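Local coordinates for 3-phytase (Klebsiella pneumoniae, PDB 2WNH), which probably removes phosphate from phytate (inositol hexakisphosphate) as a histidine acid phosphatase, at residues B[73-78]-B[282-287]; B[143-148]-B[255-260]. The protein carries 3 engineered substitutions. All blocks are in the same frame, centred on the assembly; numbering follows the deposited sequence.

Contact 1 (B[73-78]-B[282-287]); sequences QHYRQL and VRWLLL. With NA (sodium ion), chain G; NA (sodium ion), chain C.
The Tyr75 ring turns its edge to one face of the Trp284 indole in an edge-to-face (T-shaped) pair, with the planes at 68° and the centroids of the phenol and the six-membered indole ring 5.6 Å apart. The closest atoms are CD2 of Tyr75 and CE3 of Trp284, so the CD2 side of the phenol meets the six-membered ring of the indole at a loose 4.5 Å. CB of Trp284 points toward the helix, and with CG anti to the backbone N (chi1 -178°) the six-membered ring comes up to the phenol. Val19 and Ile91, on the neighbouring strands 14-24 and 91-95, also pack against Trp284, while Leu16 and Val322 are among the residues lining Tyr75.

The pair joins the C-terminal end of helix 58-77 to strand 284-289, which runs parallel to a neighbour on either side within the large mixed sheet. Just beyond the tyrosine the helix reaches the subunit interface: Arg76 O binds sodium, 2.5 Å from the ion of chain G and 2.4 Å from that of chain C. Those two ion positions nearly coincide and cannot both be filled at once; Arg76 O of the second subunit completes the coordination given in the model.

Both polar ends find carboxylates away from the ring contact: the NE1 bond of Trp284 to Glu21 helps set the turn of the indole, while the bond of Tyr75 OH to Glu324 anchors the outer end of the phenol and leaves the ring's turn to packing. What remains between the rings is a buried contact of dispersion, with the slightly positive C-H edge of the phenol probably favoured over the indole face.

Contact 2 (B[143-148]-B[255-260]); sequences PARQLA and VLYTAQ
Arg145 lies over one face of the Tyr257 ring, touching it along much of its side chain. Its CB sits 3.4 Å from CZ of Tyr257 and makes a CH-pi contact over the face, offset toward the hydroxyl end. From there the chain bends at chi2 and again at chi3, folding back so that the guanidinium comes above the same face, displaced toward the CD1 side of the ring, with NH2 of Arg145 3.6 Å from CD1 of Tyr257. The result is an off-centre cation-pi contact, CZ of Arg145 lying 4.6 Å from the ring centroid, and the two planes are tilted by 48° instead of stacking flat. Beside this, Gln146 NE2 gives a nearly straight hydrogen bond of 3.1 Å to Thr258 OG1 (162° at the hydrogen), with the oxygen close to the amide plane.

These four residues join helix 143-154 to the start of helix 256-274 in the helical part of this histidine acid phosphatase; the short segments run roughly antiparallel, at 141°, with axes 9.6 Å apart. Further out, OE1 of Gln146 is hydrogen-bonded to Thr199 of strand 199-201, so the amide is held at both ends and its rotation is set. The Tyr257 hydroxyl bonds to the backbone N of Asp142, just ahead of helix 143-154, and Asp142 OD1 in turn takes the backbone N-H of Ala144.

From the N terminus the chain first passes through 73-78, at the end of helix 58-77, and then through 143-148, where helix 143-154 begins. It comes back to that helix at 255-260, closing the loop of contact 2. Helix 256-274 then leads on to strand 284-289, and 282-287 closes the longer loop of contact 1, so contact 2 is nested within contact 1. Their centres lie 36 Å apart on opposite sides of the chain's centre, and their nearest atoms are about 14 Å apart. Contact 1 fastens a helix end to the large sheet near the subunit interface, whereas contact 2 ties two helices together at the far side.

Contact 1 (B[73-78]-B[282-287])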
loop_
_atom_site.group_PDB
_atom_site.type_symbol
_atom_site.label_atom_id
_atom_site.label_comp_id
_atom_site.label_asym_id
_atom_site.label_seq_id
_atom_site.Cartn_x
_atom_site.Cartn_y
_atom_site.Cartn_z
ATOM N N GLN B 73 -3.563 13.645 6.580
ATOM C CA GLN B 73 -4.780 12.942 6.145
ATOM C C GLN B 73 -5.999 13.859 6.307
ATOM O O GLN B 73 -6.862 13.921 5.425
ATOM C CB GLN B 73 -4.959 11.616 6.907
ATOM C CG GLN B 73 -3.886 10.571 6.546
ATOM C CD GLN B 73 -3.933 9.302 7.386
ATOM O OE1 GLN B 73 -4.784 9.152 8.275
ATOM N NE2 GLN B 73 -3.014 8.353 7.087
ATOM N N HIS B 74 -6.054 14.570 7.433
ATOM C CA HIS B 74 -7.167 15.473 7.743
ATOM C C HIS B 74 -7.275 16.582 6.699
ATOM O O HIS B 74 -8.350 16.851 6.184
ATOM C CB HIS B 74 -6.989 16.039 9.167
ATOM C CG HIS B 74 -7.923 17.155 9.510
ATOM N ND1 HIS B 74 -9.272 16.963 9.732
ATOM C CD2 HIS B 74 -7.689 18.475 9.724
ATOM C CE1 HIS B 74 -9.834 18.118 10.046
ATOM N NE2 HIS B 74 -8.897 19.054 10.042
ATOM N N TYR B 75 -6.155 17.220 6.371
ATOM C CA TYR B 75 -6.159 18.293 5.391
ATOM C C TYR B 75 -6.365 17.848 3.932
ATOM O O TYR B 75 -6.849 18.640 3.115
ATOM C CB TYR B 75 -4.945 19.214 5.577
ATOM C CG TYR B 75 -4.997 20.060 6.844
ATOM C CD1 TYR B 75 -6.207 20.668 7.283
ATOM C CD2 TYR B 75 -3.835 20.286 7.603
ATOM C CE1 TYR B 75 -6.240 21.475 8.465
ATOM C CE2 TYR B 75 -3.871 21.074 8.776
ATOM C CZ TYR B 75 -5.085 21.653 9.202
ATOM O OH TYR B 75 -5.110 22.456 10.332
ATOM N N ARG B 76 -6.044 16.594 3.606
ATOM C CA ARG B 76 -6.430 16.055 2.281
ATOM C C ARG B 76 -7.940 15.792 2.264
ATOM O O ARG B 76 -8.613 16.060 1.245
ATOM C CB ARG B 76 -5.628 14.789 1.943
ATOM C CG ARG B 76 -4.204 15.086 1.523
ATOM C CD ARG B 76 -3.451 13.824 1.072
ATOM N NE ARG B 76 -2.955 13.076 2.211
ATOM C CZ ARG B 76 -1.811 13.346 2.858
ATOM N NH1 ARG B 76 -1.009 14.342 2.475
ATOM N NH2 ARG B 76 -1.487 12.594 3.896
ATOM N N GLN B 77 -8.467 15.244 3.360
ATOM C CA GLN B 77 -9.908 14.942 3.502
ATOM C C GLN B 77 -10.730 16.217 3.287
ATOM O O GLN B 77 -11.735 16.206 2.576
ATOM C CB GLN B 77 -10.201 14.271 4.869
ATOM C CG GLN B 77 -11.650 14.368 5.413
ATOM C CD GLN B 77 -12.649 13.455 4.714
ATOM O OE1 GLN B 77 -12.260 12.535 3.997
ATOM N NE2 GLN B 77 -13.947 13.704 4.930
ATOM N N LEU B 78 -10.284 17.322 3.881
ATOM C CA LEU B 78 -10.987 18.613 3.766
ATOM C C LEU B 78 -10.756 19.311 2.428
ATOM O O LEU B 78 -11.324 20.389 2.175
ATOM C CB LEU B 78 -10.534 19.551 4.891
ATOM C CG LEU B 78 -11.018 19.195 6.293
ATOM C CD1 LEU B 78 -10.417 20.206 7.295
ATOM C CD2 LEU B 78 -12.534 19.215 6.378
ATOM N N VAL B 282 0.940 29.858 0.037
ATOM C CA VAL B 282 0.902 28.419 0.325
ATOM C C VAL B 282 -0.405 28.037 1.042
ATOM O O VAL B 282 -1.055 28.887 1.640
ATOM C CB VAL B 282 2.129 27.960 1.183
ATOM C CG1 VAL B 282 3.433 28.080 0.374
ATOM C CG2 VAL B 282 2.194 28.730 2.499
ATOM N N ARG B 283 -0.786 26.763 0.985
ATOM C CA ARG B 283 -1.985 26.295 1.703
ATOM C C ARG B 283 -1.766 26.165 3.209
ATOM O O ARG B 283 -2.702 26.304 3.986
ATOM C CB ARG B 283 -2.450 24.940 1.152
ATOM C CG ARG B 283 -2.881 24.984 -0.335
ATOM C CD ARG B 283 -4.127 25.862 -0.524
ATOM N NE ARG B 283 -4.487 26.114 -1.937
ATOM C CZ ARG B 283 -5.370 25.410 -2.657
ATOM N NH1 ARG B 283 -6.003 24.345 -2.158
ATOM N NH2 ARG B 283 -5.619 25.786 -3.910
ATOM N N TRP B 284 -0.524 25.861 3.591
ATOM C CA TRP B 284 -0.149 25.569 4.984
ATOM C C TRP B 284 1.216 26.188 5.286
ATOM O O TRP B 284 2.216 25.830 4.654
ATOM C CB TRP B 284 -0.171 24.035 5.150
ATOM C CG TRP B 284 0.127 23.441 6.470
ATOM C CD1 TRP B 284 0.287 24.068 7.688
ATOM C CD2 TRP B 284 0.297 22.039 6.706
ATOM N NE1 TRP B 284 0.569 23.112 8.669
ATOM C CE2 TRP B 284 0.579 21.868 8.081
ATOM C CE3 TRP B 284 0.229 20.905 5.875
ATOM C CZ2 TRP B 284 0.795 20.595 8.657
ATOM C CZ3 TRP B 284 0.442 19.633 6.445
ATOM C CH2 TRP B 284 0.739 19.498 7.825
ATOM N N LEU B 285 1.241 27.143 6.235
ATOM C CA LEU B 285 2.487 27.738 6.721
ATOM C C LEU B 285 2.723 27.064 8.049
ATOM O O LEU B 285 1.869 27.107 8.930
ATOM C CB LEU B 285 2.331 29.247 6.935
ATOM C CG LEU B 285 3.552 30.009 7.484
ATOM C CD1 LEU B 285 4.731 29.910 6.511
ATOM C CD2 LEU B 285 3.158 31.503 7.749
ATOM N N LEU B 286 3.869 26.414 8.154
ATOM C CA LEU B 286 4.200 25.643 9.346
ATOM C C LEU B 286 5.501 26.205 9.935
ATOM O O LEU B 286 6.564 26.190 9.286
ATOM C CB LEU B 286 4.327 24.149 8.991
ATOM C CG LEU B 286 4.887 23.242 10.088
ATOM C CD1 LEU B 286 3.983 23.306 11.324
ATOM C CD2 LEU B 286 5.012 21.774 9.622
ATOM N N LEU B 287 5.378 26.711 11.162
ATOM C CA LEU B 287 6.474 27.298 11.926
ATOM C C LEU B 287 6.765 26.387 13.113
ATOM O O LEU B 287 5.856 25.971 13.825
ATOM C CB LEU B 287 6.069 28.675 12.453
ATOM C CG LEU B 287 5.491 29.667 11.435
ATOM C CD1 LEU B 287 5.127 30.971 12.159
ATOM C CD2 LEU B 287 6.480 29.931 10.309
HETATM NA NA NA G . -9.045 15.178 -1.097
HETATM NA NA NA C . -9.458 14.950 -0.677
#

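Contact 2 (B[143-148]-B[255-260])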
loop_
_atom_site.group_PDB
_atom_site.type_symbol
_atom_site.label_atom_id
_atom_site.label_comp_id
_atom_site.label_asym_id
_atom_site.label_seq_id
_atom_site.Cartn_x
_atom_site.Cartn_y
_atom_site.Cartn_z
ATOM N N PRO B 143 16.053 45.098 30.796
ATOM C CA PRO B 143 16.090 44.464 32.126
ATOM C C PRO B 143 15.325 45.239 33.225
ATOM O O PRO B 143 14.642 44.627 34.064
ATOM C CB PRO B 143 17.593 44.359 32.425
ATOM C CG PRO B 143 18.240 44.297 31.055
ATOM C CD PRO B 143 17.396 45.193 30.193
ATOM N N ALA B 144 15.408 46.570 33.207
ATOM C CA ALA B 144 14.734 47.385 34.236
ATOM C C ALA B 144 13.226 47.283 34.156
ATOM O O ALA B 144 12.547 47.212 35.167
ATOM C CB ALA B 144 15.148 48.841 34.108
ATOM N N ARG B 145 12.694 47.263 32.929
ATOM C CA ARG B 145 11.248 47.121 32.730
ATOM C C ARG B 145 10.803 45.698 33.072
ATOM O O ARG B 145 9.773 45.499 33.720
ATOM C CB ARG B 145 10.887 47.423 31.263
ATOM C CG ARG B 145 10.909 48.901 30.867
ATOM C CD ARG B 145 9.710 49.693 31.474
ATOM N NE ARG B 145 8.404 49.245 30.984
ATOM C CZ ARG B 145 7.522 48.518 31.670
ATOM N NH1 ARG B 145 7.763 48.131 32.921
ATOM N NH2 ARG B 145 6.376 48.174 31.095
ATOM N N GLN B 146 11.591 44.711 32.650
ATOM C CA GLN B 146 11.240 43.319 32.947
ATOM C C GLN B 146 11.237 43.029 34.442
ATOM O O GLN B 146 10.354 42.331 34.938
ATOM C CB GLN B 146 12.144 42.335 32.221
ATOM C CG GLN B 146 11.597 40.904 32.245
ATOM C CD GLN B 146 12.469 39.975 31.445
ATOM O OE1 GLN B 146 13.647 39.770 31.774
ATOM N NE2 GLN B 146 11.907 39.416 30.361
ATOM N N LEU B 147 12.197 43.597 35.170
ATOM C CA LEU B 147 12.212 43.492 36.631
ATOM C C LEU B 147 10.918 44.009 37.269
ATOM O O LEU B 147 10.311 43.332 38.103
ATOM C CB LEU B 147 13.434 44.236 37.186
ATOM C CG LEU B 147 13.683 44.164 38.700
ATOM C CD1 LEU B 147 13.832 42.718 39.179
ATOM C CD2 LEU B 147 14.960 44.951 38.975
ATOM N N ALA B 148 10.502 45.209 36.874
ATOM C CA ALA B 148 9.260 45.795 37.342
ATOM C C ALA B 148 8.043 44.941 37.026
ATOM O O ALA B 148 7.197 44.689 37.888
ATOM C CB ALA B 148 9.086 47.195 36.724
ATOM N N VAL B 255 4.146 37.041 31.197
ATOM C CA VAL B 255 4.138 38.436 31.669
ATOM C C VAL B 255 3.953 39.318 30.424
ATOM O O VAL B 255 4.752 39.251 29.495
ATOM C CB VAL B 255 5.466 38.787 32.397
ATOM C CG1 VAL B 255 5.543 40.289 32.708
ATOM C CG2 VAL B 255 5.591 37.970 33.698
ATOM N N LEU B 256 2.908 40.145 30.429
ATOM C CA LEU B 256 2.529 40.933 29.250
ATOM C C LEU B 256 3.686 41.718 28.644
ATOM O O LEU B 256 3.925 41.650 27.442
ATOM C CB LEU B 256 1.367 41.871 29.573
ATOM C CG LEU B 256 0.802 42.587 28.343
ATOM C CD1 LEU B 256 0.325 41.577 27.279
ATOM C CD2 LEU B 256 -0.335 43.497 28.743
ATOM N N TYR B 257 4.403 42.481 29.464
ATOM C CA TYR B 257 5.554 43.225 28.953
ATOM C C TYR B 257 6.494 42.345 28.120
ATOM O O TYR B 257 6.890 42.708 26.976
ATOM C CB TYR B 257 6.355 43.926 30.093
ATOM C CG TYR B 257 7.680 44.493 29.580
ATOM C CD1 TYR B 257 7.715 45.678 28.838
ATOM C CD2 TYR B 257 8.882 43.834 29.801
ATOM C CE1 TYR B 257 8.900 46.167 28.326
ATOM C CE2 TYR B 257 10.070 44.314 29.286
ATOM C CZ TYR B 257 10.073 45.505 28.561
ATOM O OH TYR B 257 11.227 46.022 28.024
ATOM N N THR B 258 6.878 41.208 28.707
ATOM C CA THR B 258 7.857 40.314 28.092
ATOM C C THR B 258 7.279 39.763 26.788
ATOM O O THR B 258 7.972 39.718 25.766
ATOM C CB THR B 258 8.213 39.163 29.036
ATOM O OG1 THR B 258 8.831 39.694 30.223
ATOM C CG2 THR B 258 9.164 38.156 28.376
ATOM N N ALA B 259 6.010 39.364 26.841
ATOM C CA ALA B 259 5.348 38.791 25.657
ATOM C C ALA B 259 5.244 39.835 24.541
ATOM O O ALA B 259 5.402 39.519 23.361
ATOM C CB ALA B 259 3.981 38.261 26.025
ATOM N N GLN B 260 4.985 41.085 24.909
ATOM C CA GLN B 260 4.905 42.159 23.916
ATOM C C GLN B 260 6.253 42.399 23.242
ATOM O O GLN B 260 6.337 42.506 22.021
ATOM C CB GLN B 260 4.372 43.442 24.567
ATOM C CG GLN B 260 2.884 43.403 24.830
ATOM C CD GLN B 260 2.386 44.656 25.513
ATOM O OE1 GLN B 260 3.001 45.140 26.469
ATOM N NE2 GLN B 260 1.247 45.164 25.061
#